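Local atomic coordinates of telomeric DNA-binding factor trf1 (PDB entry 6K5S), a protein that probably binds telomeric DNA repeats and carries an all-helical domain of the telomere repeat binding factor family. Residues I59-E63 with S64-S68; Q78-T81 with T82-A85; G101-H104 with L105-F109; D149-N152 with D153-S157; L175-V178 with E179-I182. One frame throughout, in Å; residues are numbered along the deposited sequence.

Interaction 1 of 5, residues I59-E63 with S64-S68; sequences IYTEE and SFIYS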
loop_
_atom_site.group_PDB
_atom_site.type_symbol
_atom_site.label_atom_id
_atom_site.label_comp_id
_atom_site.label_asym_id
_atom_site.label_seq_id
_atom_site.Cartn_x
_atom_site.Cartn_y
_atom_site.Cartn_z
ATOM N N ILE A 59 4.685 0.987 -9.607
ATOM C CA ILE A 59 5.085 2.385 -9.472
ATOM C C ILE A 59 6.600 2.528 -9.526
ATOM O O ILE A 59 7.120 3.527 -10.039
ATOM C CB ILE A 59 4.494 2.972 -8.176
ATOM C CG1 ILE A 59 3.009 3.239 -8.382
ATOM C CG2 ILE A 59 5.215 4.253 -7.758
ATOM C CD1 ILE A 59 2.160 2.963 -7.199
ATOM N N TYR A 60 7.333 1.535 -9.029
ATOM C CA TYR A 60 8.784 1.635 -8.939
ATOM C C TYR A 60 9.519 1.036 -10.117
ATOM O O TYR A 60 10.655 1.440 -10.386
ATOM C CB TYR A 60 9.281 0.955 -7.656
ATOM C CG TYR A 60 8.955 1.789 -6.460
ATOM C CD1 TYR A 60 7.707 1.693 -5.842
ATOM C CD2 TYR A 60 9.857 2.727 -5.995
ATOM C CE1 TYR A 60 7.386 2.487 -4.772
ATOM C CE2 TYR A 60 9.553 3.534 -4.915
ATOM C CZ TYR A 60 8.315 3.402 -4.305
ATOM O OH TYR A 60 8.028 4.200 -3.238
ATOM N N THR A 61 8.946 0.044 -10.797
ATOM C CA THR A 61 9.672 -0.567 -11.894
ATOM C C THR A 61 8.704 -1.104 -12.942
ATOM O O THR A 61 7.617 -1.588 -12.619
ATOM C CB THR A 61 10.606 -1.689 -11.397
ATOM O OG1 THR A 61 11.420 -2.141 -12.480
ATOM C CG2 THR A 61 9.821 -2.867 -10.858
ATOM N N GLU A 62 9.095 -1.009 -14.206
ATOM C CA GLU A 62 8.391 -1.780 -15.220
ATOM C C GLU A 62 9.102 -3.089 -15.547
ATOM O O GLU A 62 8.660 -3.808 -16.440
ATOM C CB GLU A 62 8.184 -0.952 -16.496
ATOM C CG GLU A 62 9.219 0.107 -16.747
ATOM C CD GLU A 62 8.977 0.879 -18.045
ATOM O OE1 GLU A 62 7.815 1.212 -18.359
ATOM O OE2 GLU A 62 9.961 1.129 -18.762
ATOM N N GLU A 63 10.207 -3.398 -14.870
ATOM C CA GLU A 63 10.949 -4.631 -15.085
ATOM C C GLU A 63 10.700 -5.599 -13.921
ATOM O O GLU A 63 9.710 -5.462 -13.181
ATOM C CB GLU A 63 12.437 -4.310 -15.273
ATOM C CG GLU A 63 12.735 -3.096 -16.156
ATOM C CD GLU A 63 12.289 -3.267 -17.600
ATOM O OE1 GLU A 63 12.577 -2.363 -18.429
ATOM O OE2 GLU A 63 11.648 -4.294 -17.924
ATOM N N SER A 64 11.581 -6.594 -13.781
ATOM C CA SER A 64 11.399 -7.570 -12.718
ATOM C C SER A 64 11.731 -6.969 -11.357
ATOM O O SER A 64 10.967 -7.143 -10.405
ATOM C CB SER A 64 12.258 -8.801 -12.986
ATOM O OG SER A 64 11.764 -9.536 -14.085
ATOM N N PHE A 65 12.847 -6.248 -11.254
ATOM C CA PHE A 65 13.334 -5.719 -9.989
ATOM C C PHE A 65 13.438 -4.197 -10.041
ATOM O O PHE A 65 13.275 -3.562 -11.095
ATOM C CB PHE A 65 14.698 -6.334 -9.622
ATOM C CG PHE A 65 14.627 -7.788 -9.325
ATOM C CD1 PHE A 65 14.294 -8.226 -8.049
ATOM C CD2 PHE A 65 14.860 -8.727 -10.327
ATOM C CE1 PHE A 65 14.203 -9.586 -7.774
ATOM C CE2 PHE A 65 14.772 -10.095 -10.058
ATOM C CZ PHE A 65 14.457 -10.520 -8.782
ATOM N N ILE A 66 13.707 -3.620 -8.873
ATOM C CA ILE A 66 13.775 -2.171 -8.693
ATOM C C ILE A 66 15.229 -1.745 -8.650
ATOM O O ILE A 66 16.009 -2.245 -7.822
ATOM C CB ILE A 66 13.064 -1.736 -7.409
ATOM C CG1 ILE A 66 11.640 -2.259 -7.404
ATOM C CG2 ILE A 66 13.092 -0.184 -7.259
ATOM C CD1 ILE A 66 10.924 -1.925 -6.141
ATOM N N TYR A 67 15.582 -0.791 -9.506
ATOM C CA TYR A 67 16.957 -0.322 -9.627
ATOM C C TYR A 67 16.977 1.110 -9.101
ATOM O O TYR A 67 16.546 2.035 -9.792
ATOM C CB TYR A 67 17.418 -0.445 -11.069
ATOM C CG TYR A 67 17.248 -1.850 -11.618
ATOM C CD1 TYR A 67 18.014 -2.897 -11.136
ATOM C CD2 TYR A 67 16.311 -2.126 -12.610
ATOM C CE1 TYR A 67 17.859 -4.187 -11.626
ATOM C CE2 TYR A 67 16.148 -3.414 -13.115
ATOM C CZ TYR A 67 16.929 -4.441 -12.623
ATOM O OH TYR A 67 16.777 -5.726 -13.130
ATOM N N SER A 68 17.427 1.278 -7.853
ATOM C CA SER A 68 17.205 2.549 -7.168
ATOM C C SER A 68 17.894 3.687 -7.904
ATOM O O SER A 68 17.326 4.773 -8.050
ATOM C CB SER A 68 17.661 2.472 -5.701
ATOM O OG SER A 68 19.001 2.008 -5.544
HETATM O O HOH W 1 13.506 0.300 -11.340
#

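Interaction 2 of 5, residues Q78-T81 with T82-A85; sequences QRST and TRRA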
loop_
_atom_site.group_PDB
_atom_site.type_symbol
_atom_site.label_atom_id
_atom_site.label_comp_id
_atom_site.label_asym_id
_atom_site.label_seq_id
_atom_site.Cartn_x
_atom_site.Cartn_y
_atom_site.Cartn_z
ATOM N N GLN A 78 15.519 5.290 1.395
ATOM C CA GLN A 78 14.983 4.870 0.106
ATOM C C GLN A 78 15.729 3.666 -0.446
ATOM O O GLN A 78 15.112 2.718 -0.947
ATOM C CB GLN A 78 15.052 6.013 -0.899
ATOM C CG GLN A 78 14.113 7.143 -0.606
ATOM C CD GLN A 78 14.424 8.388 -1.405
ATOM O OE1 GLN A 78 15.449 8.471 -2.107
ATOM N NE2 GLN A 78 13.558 9.389 -1.274
ATOM N N ARG A 79 17.060 3.691 -0.378
ATOM C CA ARG A 79 17.838 2.595 -0.934
ATOM C C ARG A 79 17.721 1.346 -0.074
ATOM O O ARG A 79 17.640 0.230 -0.603
ATOM C CB ARG A 79 19.289 3.031 -1.111
ATOM C CG ARG A 79 19.418 4.019 -2.261
ATOM C CD ARG A 79 20.653 4.851 -2.161
ATOM N NE ARG A 79 21.758 4.041 -1.681
ATOM C CZ ARG A 79 22.536 3.326 -2.478
ATOM N NH1 ARG A 79 23.527 2.608 -1.956
ATOM N NH2 ARG A 79 22.322 3.342 -3.796
ATOM N N SER A 80 17.661 1.507 1.248
ATOM C CA SER A 80 17.451 0.347 2.112
ATOM C C SER A 80 16.099 -0.299 1.836
ATOM O O SER A 80 15.964 -1.533 1.855
ATOM C CB SER A 80 17.559 0.772 3.573
ATOM O OG SER A 80 17.163 -0.268 4.438
ATOM N N THR A 81 15.088 0.525 1.556
ATOM C CA THR A 81 13.758 0.005 1.247
ATOM C C THR A 81 13.730 -0.695 -0.104
ATOM O O THR A 81 13.073 -1.727 -0.253
ATOM C CB THR A 81 12.723 1.131 1.268
ATOM O OG1 THR A 81 12.666 1.676 2.583
ATOM C CG2 THR A 81 11.362 0.617 0.918
ATOM N N THR A 82 14.399 -0.141 -1.121
ATOM C CA THR A 82 14.354 -0.850 -2.393
ATOM C C THR A 82 15.127 -2.157 -2.308
ATOM O O THR A 82 14.751 -3.140 -2.963
ATOM C CB THR A 82 14.869 0.010 -3.556
ATOM O OG1 THR A 82 16.202 0.453 -3.296
ATOM C CG2 THR A 82 13.958 1.195 -3.774
ATOM N N ARG A 83 16.165 -2.213 -1.469
ATOM C CA ARG A 83 16.893 -3.476 -1.305
ATOM C C ARG A 83 16.007 -4.548 -0.682
ATOM O O ARG A 83 15.999 -5.703 -1.137
ATOM C CB ARG A 83 18.154 -3.273 -0.465
ATOM C CG ARG A 83 19.273 -2.606 -1.234
ATOM C CD ARG A 83 20.558 -2.618 -0.428
ATOM N NE ARG A 83 20.405 -2.035 0.896
ATOM C CZ ARG A 83 20.909 -0.855 1.247
ATOM N NH1 ARG A 83 21.588 -0.141 0.363
ATOM N NH2 ARG A 83 20.740 -0.398 2.480
ATOM N N ARG A 84 15.259 -4.176 0.367
ATOM C CA ARG A 84 14.260 -5.060 0.956
ATOM C C ARG A 84 13.222 -5.479 -0.069
ATOM O O ARG A 84 12.831 -6.655 -0.118
ATOM C CB ARG A 84 13.573 -4.372 2.143
ATOM C CG ARG A 84 14.498 -4.063 3.332
ATOM C CD ARG A 84 14.005 -4.703 4.647
ATOM N NE ARG A 84 14.921 -4.413 5.758
ATOM C CZ ARG A 84 14.589 -3.716 6.837
ATOM N NH1 ARG A 84 13.354 -3.241 6.969
ATOM N NH2 ARG A 84 15.491 -3.494 7.790
ATOM N N ALA A 85 12.743 -4.525 -0.881
ATOM C CA ALA A 85 11.725 -4.855 -1.862
ATOM C C ALA A 85 12.238 -5.904 -2.831
ATOM O O ALA A 85 11.533 -6.865 -3.151
ATOM C CB ALA A 85 11.264 -3.588 -2.597
#

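Interaction 3 of 5, residues G101-H104 with L105-F109; sequences GFFH and LNENF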
loop_
_atom_site.group_PDB
_atom_site.type_symbol
_atom_site.label_atom_id
_atom_site.label_comp_id
_atom_site.label_asym_id
_atom_site.label_seq_id
_atom_site.Cartn_x
_atom_site.Cartn_y
_atom_site.Cartn_z
ATOM N N GLY A 101 10.770 -15.028 -14.548
ATOM C CA GLY A 101 11.399 -16.221 -15.069
ATOM C C GLY A 101 12.786 -16.428 -14.499
ATOM O O GLY A 101 13.414 -15.518 -13.957
ATOM N N PHE A 102 13.255 -17.669 -14.596
ATOM C CA PHE A 102 14.566 -18.007 -14.051
ATOM C C PHE A 102 15.681 -17.212 -14.717
ATOM O O PHE A 102 16.676 -16.891 -14.063
ATOM C CB PHE A 102 14.838 -19.502 -14.207
ATOM C CG PHE A 102 14.264 -20.344 -13.107
ATOM C CD1 PHE A 102 14.806 -20.310 -11.832
ATOM C CD2 PHE A 102 13.202 -21.202 -13.360
ATOM C CE1 PHE A 102 14.286 -21.111 -10.808
ATOM C CE2 PHE A 102 12.689 -22.019 -12.349
ATOM C CZ PHE A 102 13.220 -21.958 -11.068
ATOM N N PHE A 103 15.535 -16.868 -15.998
ATOM C CA PHE A 103 16.551 -16.045 -16.645
ATOM C C PHE A 103 16.742 -14.734 -15.892
ATOM O O PHE A 103 17.877 -14.294 -15.691
ATOM C CB PHE A 103 16.179 -15.764 -18.107
ATOM C CG PHE A 103 17.104 -14.782 -18.792
ATOM C CD1 PHE A 103 16.946 -13.406 -18.624
ATOM C CD2 PHE A 103 18.148 -15.238 -19.581
ATOM C CE1 PHE A 103 17.812 -12.511 -19.241
ATOM C CE2 PHE A 103 19.011 -14.356 -20.197
ATOM C CZ PHE A 103 18.845 -12.987 -20.025
ATOM N N HIS A 104 15.639 -14.100 -15.461
ATOM C CA HIS A 104 15.738 -12.823 -14.766
ATOM C C HIS A 104 16.210 -12.995 -13.336
ATOM O O HIS A 104 16.877 -12.099 -12.805
ATOM C CB HIS A 104 14.396 -12.090 -14.765
ATOM C CG HIS A 104 14.059 -11.475 -16.080
ATOM N ND1 HIS A 104 12.917 -11.798 -16.779
ATOM C CD2 HIS A 104 14.738 -10.593 -16.849
ATOM C CE1 HIS A 104 12.894 -11.119 -17.915
ATOM N NE2 HIS A 104 13.988 -10.382 -17.981
ATOM N N LEU A 105 15.828 -14.095 -12.683
ATOM C CA LEU A 105 16.345 -14.366 -11.346
ATOM C C LEU A 105 17.867 -14.494 -11.375
ATOM O O LEU A 105 18.575 -13.899 -10.550
ATOM C CB LEU A 105 15.692 -15.627 -10.773
ATOM C CG LEU A 105 14.183 -15.523 -10.534
ATOM C CD1 LEU A 105 13.653 -16.737 -9.799
ATOM C CD2 LEU A 105 13.830 -14.246 -9.794
ATOM N N ASN A 106 18.387 -15.243 -12.341
ATOM C CA ASN A 106 19.834 -15.414 -12.468
ATOM C C ASN A 106 20.540 -14.099 -12.781
ATOM O O ASN A 106 21.555 -13.777 -12.163
ATOM C CB ASN A 106 20.151 -16.444 -13.542
ATOM C CG ASN A 106 21.632 -16.598 -13.755
ATOM O OD1 ASN A 106 22.358 -16.969 -12.841
ATOM N ND2 ASN A 106 22.096 -16.272 -14.946
ATOM N N GLU A 107 20.025 -13.334 -13.753
ATOM C CA GLU A 107 20.693 -12.103 -14.177
ATOM C C GLU A 107 20.776 -11.080 -13.050
ATOM O O GLU A 107 21.737 -10.311 -12.977
ATOM C CB GLU A 107 19.950 -11.495 -15.373
ATOM C CG GLU A 107 20.479 -10.154 -15.847
ATOM C CD GLU A 107 19.951 -9.792 -17.232
ATOM O OE1 GLU A 107 18.858 -9.184 -17.309
ATOM O OE2 GLU A 107 20.612 -10.143 -18.235
ATOM N N ASN A 108 19.776 -11.050 -12.179
ATOM C CA ASN A 108 19.661 -10.074 -11.107
ATOM C C ASN A 108 20.108 -10.597 -9.747
ATOM O O ASN A 108 20.016 -9.850 -8.772
ATOM C CB ASN A 108 18.211 -9.588 -11.005
ATOM C CG ASN A 108 17.795 -8.731 -12.207
ATOM O OD1 ASN A 108 18.034 -7.522 -12.227
ATOM N ND2 ASN A 108 17.146 -9.356 -13.191
ATOM N N PHE A 109 20.582 -11.852 -9.660
ATOM C CA PHE A 109 20.843 -12.458 -8.352
ATOM C C PHE A 109 21.828 -11.627 -7.530
ATOM O O PHE A 109 21.584 -11.337 -6.359
ATOM C CB PHE A 109 21.364 -13.884 -8.513
ATOM C CG PHE A 109 21.673 -14.561 -7.199
ATOM C CD1 PHE A 109 20.686 -15.241 -6.507
ATOM C CD2 PHE A 109 22.936 -14.479 -6.645
ATOM C CE1 PHE A 109 20.971 -15.850 -5.283
ATOM C CE2 PHE A 109 23.224 -15.095 -5.445
ATOM C CZ PHE A 109 22.242 -15.768 -4.761
HETATM O O HOH W 2 20.255 -15.113 -16.953
#

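Interaction 4 of 5, residues D149-N152 with D153-S157; sequences DILN and DLFPS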
loop_
_atom_site.group_PDB
_atom_site.type_symbol
_atom_site.label_atom_id
_atom_site.label_comp_id
_atom_site.label_asym_id
_atom_site.label_seq_id
_atom_site.Cartn_x
_atom_site.Cartn_y
_atom_site.Cartn_z
ATOM N N ASP A 149 23.799 -24.940 -24.815
ATOM C CA ASP A 149 23.498 -23.510 -24.902
ATOM C C ASP A 149 23.019 -22.963 -23.562
ATOM O O ASP A 149 23.424 -21.872 -23.125
ATOM C CB ASP A 149 22.431 -23.248 -25.974
ATOM C CG ASP A 149 22.896 -23.596 -27.368
ATOM O OD1 ASP A 149 24.082 -23.984 -27.534
ATOM O OD2 ASP A 149 22.058 -23.486 -28.299
ATOM N N ILE A 150 22.109 -23.688 -22.921
ATOM C CA ILE A 150 21.603 -23.275 -21.615
ATOM C C ILE A 150 22.746 -23.135 -20.624
ATOM O O ILE A 150 22.861 -22.134 -19.898
ATOM C CB ILE A 150 20.556 -24.285 -21.115
ATOM C CG1 ILE A 150 19.507 -24.484 -22.201
ATOM C CG2 ILE A 150 19.991 -23.825 -19.787
ATOM C CD1 ILE A 150 18.237 -25.015 -21.714
ATOM N N LEU A 151 23.621 -24.130 -20.601
ATOM C CA LEU A 151 24.663 -24.154 -19.588
ATOM C C LEU A 151 25.671 -23.041 -19.811
ATOM O O LEU A 151 26.172 -22.460 -18.842
ATOM C CB LEU A 151 25.344 -25.516 -19.566
ATOM C CG LEU A 151 24.532 -26.590 -18.859
ATOM C CD1 LEU A 151 25.029 -28.011 -19.170
ATOM C CD2 LEU A 151 24.561 -26.336 -17.341
ATOM N N ASN A 152 25.981 -22.728 -21.076
ATOM C CA ASN A 152 26.949 -21.674 -21.345
ATOM C C ASN A 152 26.393 -20.311 -20.963
ATOM O O ASN A 152 27.158 -19.416 -20.589
ATOM C CB ASN A 152 27.374 -21.690 -22.819
ATOM C CG ASN A 152 28.393 -22.782 -23.130
ATOM O OD1 ASN A 152 28.966 -23.411 -22.232
ATOM N ND2 ASN A 152 28.604 -23.028 -24.419
ATOM N N ASP A 153 25.068 -20.138 -21.022
ATOM C CA ASP A 153 24.473 -18.901 -20.529
ATOM C C ASP A 153 24.506 -18.850 -19.011
ATOM O O ASP A 153 24.810 -17.805 -18.423
ATOM C CB ASP A 153 23.028 -18.771 -21.008
ATOM C CG ASP A 153 22.929 -18.458 -22.475
ATOM O OD1 ASP A 153 23.982 -18.231 -23.118
ATOM O OD2 ASP A 153 21.797 -18.448 -22.984
ATOM N N LEU A 154 24.185 -19.966 -18.359
ATOM C CA LEU A 154 24.012 -19.934 -16.915
ATOM C C LEU A 154 25.328 -20.027 -16.163
ATOM O O LEU A 154 25.409 -19.550 -15.030
ATOM C CB LEU A 154 23.092 -21.066 -16.478
ATOM C CG LEU A 154 21.619 -20.787 -16.747
ATOM C CD1 LEU A 154 20.834 -22.056 -16.479
ATOM C CD2 LEU A 154 21.103 -19.619 -15.901
ATOM N N PHE A 155 26.341 -20.653 -16.759
ATOM C CA PHE A 155 27.648 -20.860 -16.142
ATOM C C PHE A 155 28.691 -20.333 -17.119
ATOM O O PHE A 155 29.428 -21.110 -17.745
ATOM C CB PHE A 155 27.899 -22.340 -15.843
ATOM C CG PHE A 155 26.946 -22.949 -14.854
ATOM C CD1 PHE A 155 27.233 -22.929 -13.499
ATOM C CD2 PHE A 155 25.787 -23.580 -15.276
ATOM C CE1 PHE A 155 26.364 -23.490 -12.575
ATOM C CE2 PHE A 155 24.911 -24.142 -14.345
ATOM C CZ PHE A 155 25.210 -24.100 -12.994
ATOM N N PRO A 156 28.778 -19.015 -17.275
ATOM C CA PRO A 156 29.502 -18.450 -18.413
ATOM C C PRO A 156 31.002 -18.424 -18.160
ATOM O O PRO A 156 31.477 -18.583 -17.038
ATOM C CB PRO A 156 28.923 -17.037 -18.528
ATOM C CG PRO A 156 28.513 -16.684 -17.128
ATOM C CD PRO A 156 28.200 -17.968 -16.404
ATOM N N SER A 157 31.749 -18.219 -19.247
ATOM C CA SER A 157 33.203 -18.158 -19.158
ATOM C C SER A 157 33.711 -16.834 -18.591
ATOM O O SER A 157 34.848 -16.784 -18.109
ATOM C CB SER A 157 33.825 -18.399 -20.538
ATOM O OG SER A 157 33.522 -17.327 -21.419
HETATM O O HOH W 3 23.956 -20.221 -24.942
#

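Interaction 5 of 5, residues L175-V178 with E179-I182; sequences LTYV and EKQI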
loop_
_atom_site.group_PDB
_atom_site.type_symbol
_atom_site.label_atom_id
_atom_site.label_comp_id
_atom_site.label_asym_id
_atom_site.label_seq_id
_atom_site.Cartn_x
_atom_site.Cartn_y
_atom_site.Cartn_z
ATOM N N LEU A 175 40.930 -11.037 -8.102
ATOM C CA LEU A 175 39.730 -11.678 -7.579
ATOM C C LEU A 175 39.899 -12.028 -6.106
ATOM O O LEU A 175 40.996 -12.351 -5.647
ATOM C CB LEU A 175 39.416 -12.947 -8.373
ATOM C CG LEU A 175 38.187 -12.947 -9.275
ATOM C CD1 LEU A 175 38.256 -11.801 -10.255
ATOM C CD2 LEU A 175 38.112 -14.263 -10.005
ATOM N N THR A 176 38.800 -11.961 -5.359
ATOM C CA THR A 176 38.849 -12.360 -3.960
ATOM C C THR A 176 38.830 -13.882 -3.843
ATOM O O THR A 176 38.557 -14.605 -4.804
ATOM C CB THR A 176 37.684 -11.754 -3.166
ATOM O OG1 THR A 176 36.473 -12.462 -3.463
ATOM C CG2 THR A 176 37.508 -10.284 -3.503
ATOM N N TYR A 177 39.137 -14.373 -2.639
ATOM C CA TYR A 177 39.164 -15.815 -2.423
ATOM C C TYR A 177 37.784 -16.422 -2.645
ATOM O O TYR A 177 37.644 -17.427 -3.350
ATOM C CB TYR A 177 39.685 -16.125 -1.015
ATOM C CG TYR A 177 39.628 -17.594 -0.626
ATOM C CD1 TYR A 177 40.621 -18.484 -1.032
ATOM C CD2 TYR A 177 38.594 -18.085 0.170
ATOM C CE1 TYR A 177 40.579 -19.822 -0.667
ATOM C CE2 TYR A 177 38.542 -19.422 0.537
ATOM C CZ TYR A 177 39.537 -20.283 0.116
ATOM O OH TYR A 177 39.487 -21.610 0.480
ATOM N N VAL A 178 36.747 -15.810 -2.066
ATOM C CA VAL A 178 35.380 -16.294 -2.256
ATOM C C VAL A 178 35.021 -16.305 -3.736
ATOM O O VAL A 178 34.457 -17.278 -4.252
ATOM C CB VAL A 178 34.395 -15.435 -1.443
ATOM C CG1 VAL A 178 32.962 -15.700 -1.873
ATOM C CG2 VAL A 178 34.566 -15.704 0.044
ATOM N N GLU A 179 35.362 -15.228 -4.446
ATOM C CA GLU A 179 35.036 -15.137 -5.866
ATOM C C GLU A 179 35.662 -16.285 -6.656
ATOM O O GLU A 179 34.987 -16.944 -7.462
ATOM C CB GLU A 179 35.478 -13.780 -6.414
ATOM C CG GLU A 179 34.470 -12.650 -6.151
ATOM C CD GLU A 179 35.077 -11.257 -6.296
ATOM O OE1 GLU A 179 36.294 -11.148 -6.597
ATOM O OE2 GLU A 179 34.340 -10.264 -6.108
ATOM N N LYS A 180 36.951 -16.560 -6.422
ATOM C CA LYS A 180 37.588 -17.660 -7.139
ATOM C C LYS A 180 37.041 -19.011 -6.703
ATOM O O LYS A 180 36.948 -19.926 -7.528
ATOM C CB LYS A 180 39.109 -17.598 -6.970
ATOM C CG LYS A 180 39.668 -16.226 -7.302
ATOM C CD LYS A 180 41.196 -16.163 -7.273
ATOM C CE LYS A 180 41.698 -15.800 -5.887
ATOM N NZ LYS A 180 41.766 -17.023 -5.035
ATOM N N GLN A 181 36.643 -19.152 -5.438
ATOM C CA GLN A 181 35.985 -20.389 -5.020
ATOM C C GLN A 181 34.653 -20.583 -5.742
ATOM O O GLN A 181 34.300 -21.709 -6.131
ATOM C CB GLN A 181 35.775 -20.389 -3.508
ATOM C CG GLN A 181 37.006 -20.767 -2.719
ATOM C CD GLN A 181 37.567 -22.095 -3.166
ATOM O OE1 GLN A 181 36.844 -23.091 -3.234
ATOM N NE2 GLN A 181 38.859 -22.118 -3.488
ATOM N N ILE A 182 33.887 -19.500 -5.914
ATOM C CA ILE A 182 32.618 -19.604 -6.630
ATOM C C ILE A 182 32.857 -20.020 -8.073
ATOM O O ILE A 182 32.203 -20.933 -8.594
ATOM C CB ILE A 182 31.839 -18.279 -6.560
ATOM C CG1 ILE A 182 31.474 -17.947 -5.119
ATOM C CG2 ILE A 182 30.590 -18.371 -7.422
ATOM C CD1 ILE A 182 30.987 -16.520 -4.963
#

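Interaction 1 of 5, residues I59-E63 with S64-S68
T61 and F65 are joined by a hydrogen bond where the chain turns just after helix 41-60. OG1 of T61 donates to O of F65 at 2.7 Å. The hydroxyl sits above the carbonyl plane, 37° out of it. The same OG1 accepts from N of E63 at 3.0 Å, which makes an ST turn. T61 is the first residue to leave helical geometry. Its OG1 lies anti to the backbone N (chi1 -173°), which places it between the two partners. One hydroxyl thus ties the end of the helix to the returning loop.

A water adds a second bridge. It donates to O of Y60 at 3.2 Å and accepts from N of Y67 at 3.0 Å.

I66 makes most of the apolar part. Its CD1 meets CB of Y60 at 3.6 Å, and its CG1 lies 4.0 Å from CG2 of T61. Apart from this, CB of E63 comes to the edge of the Y67 ring, near its plane, with CE2 of that ring 4.4 Å away.

The phenol of Y60 runs on toward helix 10-24 and hydrogen-bonds O of R6. I66 packs on L13 of the same helix. F65 goes instead between helices 76-94 and 102-113, where it meets F90 and L105.

Interaction 2 of 5, residues Q78-T81 with T82-A85
O of R79 takes two hydrogen bonds from the next turn of the helix. N of R83 reaches it at 3.0 Å, and OG1 of T82 at 3.1 Å. Both donors come from the same face of the carbonyl plane. The threonine hydroxyl is turned back on the preceding turn by its chi1 of 57°, between the backbone N and the carbonyl carbon. This gives the hydroxyl of the buried T82 a partner within its own helix.

The setting is the first half of helix 76-94 in the all-helical TRF fold. On one side T81 and A85 face helix 10-24, through I10 and L13.

The charged contact belongs to R83. Its chain bends at chi3 (-54°) and lays one guanidinium face over CA of S80, with NH2 3.4 Å from that CA. The R79 guanidinium stands almost perpendicular, planes 82° apart, its NH1 4.1 Å from NH1 of R83. D116 probably eases the closeness of the two charges: it forms a salt bridge with R83 and a long, weak ion pair with R79. A leucine in place of R83 would probably leave D116 without its salt-bridge mate and S80 without its flat cover.

Interaction 3 of 5, residues G101-H104 with L105-F109
F103 has its ring beside the carboxylate of E107, one helical turn on. OE2 of E107 lies 3.8 Å from CZ of the ring, and the two planes stand 73° apart. Both side chains leave the helix with CG anti to the backbone N, which carries them the same way.

N108 folds back on H104. Its ND2 donates to O of H104 at 2.8 Å, nearly straight at 170°, and the oxygen lies in the amide plane. N of N108 binds the same oxygen at 3.1 Å. A water donates to O of F103 and accepts from ND2 of N106, 3.0 Å away. OD1 of N106 is hydrogen-bonded by NZ of K132.

On the buried side CD1 of F102 meets CD1 of L105 at 4.3 Å. G101 is the N-cap of helix 102-113, and its O receives N of L105.

OD1 of N108 probably hydrogen-bonds OH of Y67. With ND2 held by H104 as well, both ends of this buried amide would have partners, and its rotation is probably fixed.

Interaction 4 of 5, residues D149-N152 with D153-S157
This is a contact along the last turn of helix 147-154, where backbone bonds and apolar side chains close the helix. N of L154 binds O of I150, and N of F155 binds O of L151 at 2.8 Å. F155 is the first residue to leave helical geometry.

I150 and L154 lie side by side, pointing the same way, with CG2 of I150 3.8 Å from CD1 of L154. CD2 of L151 meets CD2 of the F155 ring at 3.7 Å. With CG beside its own backbone N (chi1 -63°), that ring also brings its edge to O of L151, in plane. Cut back to an alanine, this position would probably lose the ring against CD2 of L151 and leave a gap there.

A water donates to OD1 of D153 at 2.7 Å and also to O of D149. OD2 of D153 forms a salt bridge with R145.

I150 packs on Y136 and A139 of helix 122-141. L151 and F155 lean on L193 of helix 177-195, from which K190 hydrogen-bonds N152.

Interaction 5 of 5, residues L175-V178 with E179-I182
L175 and T176 are in loop geometry and lead into the first turns of helix 177-195, where N of K180 binds O of T176. N of Q181 then binds O of Y177, and N of I182 binds O of V178 at 2.8 Å.

T176 is the N-cap and forms a capping box with E179. N of E179 donates to OG1 of T176 at 3.1 Å. In return N of T176 donates to OE1 of E179 at 2.9 Å, almost straight at 175°. That NH meets the carboxylate from above its plane, 38° out. The box gives partners to two backbone NH groups at the helix start, where such groups commonly lack a carbonyl of an earlier turn.

L175 covers the aliphatic part of K180, and the fit is tight: its CB is 3.5 Å from CG of K180. Q181 bends at chi2 (-54°) and sets CG over one face of the Y177 ring, a CH-pi contact with 4.0 Å from CG to the ring centroid. CG1 of V178 meets CD1 of I182 at 3.8 Å.

E179 also makes a salt bridge with R167. Helix 159-166 lies against this start: L175 packs on A160 and L164, while E179 and I182 both touch F163.

In the fold
The five contacts follow one another along the chain of the helical domain. Interactions 1 to 4 form a chain of touching contacts. The loop of interaction 1 rests on interaction 2, where CG2 of I66 is 3.8 Å from CG2 of T82. It also touches interaction 3: F65 packs on N108, and S64 packs on H104 with its OG 3.6 Å from CG of the histidine. Interactions 2 and 3 do not meet directly, with nearest atoms about 9 Å apart. Interaction 3 reaches interaction 4 through ND2 of N106 and CD2 of L154, 3.6 Å apart. Interaction 5 touches none of the others; interaction 4 comes nearest, at about 7 Å between closest atoms.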